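Local coordinates for putative cell invasion protein with MAC/Perforin domain (Bacteroides thetaiotaomicron VPI-5482, PDB 3KK7) that is of unknown function but belongs to the membrane-attack complex/perforin family and may take part in cell invasion by a gut symbiont, at residues E87-P90 / S91-N94. Residues are numbered along the deposited sequence; the frame is centred on the assembly and turned at random.
With EDO (1,2-ethanediol), chain E.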
# COMPACT_ATOMS: atom_id res chain seq x y z
N GLU A 87 -0.51 11.41 23.03
CA GLU A 87 0.12 12.19 24.07
C GLU A 87 0.19 13.70 23.79
O GLU A 87 0.20 14.50 24.72
CB GLU A 87 1.50 11.61 24.38
CG GLU A 87 1.40 10.43 25.38
CD GLU A 87 2.65 9.56 25.43
OE1 GLU A 87 3.67 9.92 24.78
OE2 GLU A 87 2.59 8.52 26.13
N ARG A 88 0.19 14.06 22.52
CA ARG A 88 0.20 15.46 22.09
C ARG A 88 -1.22 15.95 21.67
O ARG A 88 -1.65 17.03 22.07
CB ARG A 88 1.18 15.60 20.94
CG ARG A 88 1.33 16.98 20.37
CD ARG A 88 2.01 17.91 21.30
NE ARG A 88 2.13 19.16 20.57
CZ ARG A 88 3.23 19.63 20.02
NH1 ARG A 88 4.39 19.01 20.17
NH2 ARG A 88 3.18 20.76 19.33
N TYR A 89 -1.92 15.13 20.87
CA TYR A 89 -3.24 15.47 20.34
C TYR A 89 -4.26 14.36 20.61
O TYR A 89 -4.55 13.56 19.74
CB TYR A 89 -3.14 15.69 18.82
CG TYR A 89 -2.08 16.64 18.36
CD1 TYR A 89 -2.09 17.96 18.74
CD2 TYR A 89 -1.10 16.22 17.50
CE1 TYR A 89 -1.12 18.83 18.31
CE2 TYR A 89 -0.13 17.07 17.04
CZ TYR A 89 -0.14 18.37 17.44
OH TYR A 89 0.85 19.20 16.96
N PRO A 90 -4.82 14.31 21.82
CA PRO A 90 -5.75 13.19 22.14
C PRO A 90 -7.00 13.08 21.27
O PRO A 90 -7.62 12.00 21.20
CB PRO A 90 -6.17 13.46 23.60
CG PRO A 90 -5.53 14.74 24.01
CD PRO A 90 -4.53 15.17 22.97
N SER A 91 -7.38 14.18 20.62
CA SER A 91 -8.61 14.21 19.83
C SER A 91 -8.43 13.55 18.46
O SER A 91 -9.39 13.43 17.75
CB SER A 91 -9.12 15.65 19.67
OG SER A 91 -8.29 16.37 18.78
N TYR A 92 -7.21 13.11 18.10
CA TYR A 92 -7.00 12.39 16.83
C TYR A 92 -7.67 11.02 16.81
O TYR A 92 -7.86 10.45 15.75
CB TYR A 92 -5.49 12.22 16.51
CG TYR A 92 -4.87 13.38 15.73
CD1 TYR A 92 -4.20 13.18 14.52
CD2 TYR A 92 -4.97 14.69 16.21
CE1 TYR A 92 -3.65 14.25 13.81
CE2 TYR A 92 -4.42 15.75 15.52
CZ TYR A 92 -3.76 15.53 14.33
OH TYR A 92 -3.24 16.63 13.69
N ILE A 93 -8.00 10.49 17.99
CA ILE A 93 -8.69 9.22 18.08
C ILE A 93 -10.11 9.54 18.47
O ILE A 93 -10.34 10.52 19.12
CB ILE A 93 -8.05 8.26 19.11
CG1 ILE A 93 -8.61 6.84 18.91
CG2 ILE A 93 -8.29 8.73 20.55
CD1 ILE A 93 -7.78 5.70 19.53
N ASN A 94 -11.06 8.72 18.07
CA ASN A 94 -12.45 8.99 18.31
C ASN A 94 -13.22 7.69 18.38
O ASN A 94 -13.61 7.15 17.35
CB ASN A 94 -12.99 9.86 17.18
CG ASN A 94 -14.49 10.08 17.26
OD1 ASN A 94 -15.13 9.75 18.27
ND2 ASN A 94 -15.06 10.63 16.19
C1 EDO E . 4.38 18.38 15.97
O1 EDO E . 3.24 17.82 16.64
C2 EDO E . 3.92 19.37 14.91
O2 EDO E . 3.58 20.63 15.50
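Tyr89 and Tyr92 meet at a 3-10 turn that joins the end of helix 82-88 to the long strand 93-108 of the MACPF fold. The turn sits on the protein surface, and its side chains pack locally, three residues apart.

One backbone hydrogen bond closes the turn. Tyr92 N donates to Tyr89 O over 3.2 Å, and the N-H points almost straight at the oxygen (171°). The donor lies above the carbonyl plane.

The two aromatic side chains run side by side and point the same way. Their planes are nearly parallel, at 24°, but slid apart, so the rings barely overlap and their centroids are 5.3 Å apart. The closest touch between the two side chains is aliphatic to aromatic: Tyr89 CB lies 3.3 Å from Tyr92 CD2. Tyr89 chi1 of -52° sets CG beside its backbone N and anti to the carbonyl carbon, which lets the ring run alongside that of Tyr92. Helix 177-186 packs against both tyrosines, through Lys182.

Arg88 CG covers one face of the Tyr89 ring, 3.5 Å above its plane and over its centre. The Arg88 chain is bent at chi2, and its guanidinium has O1 of a bound 1,2-ethanediol (EDO) over one face. This ethanediol, probably from the crystallisation liquor, is hydrogen-bonded to Tyr187 OH.

A serine in place of Tyr89 would probably leave the Tyr92 ring without its aromatic neighbour and open a gap beneath Arg88 CG.

Ile93 CG2 rests 3.4 Å from Pro90 O. At the far end of the Tyr89 ring, OH and EDO O1 share a hydrogen bond of 2.8 Å, in which either could be the donor.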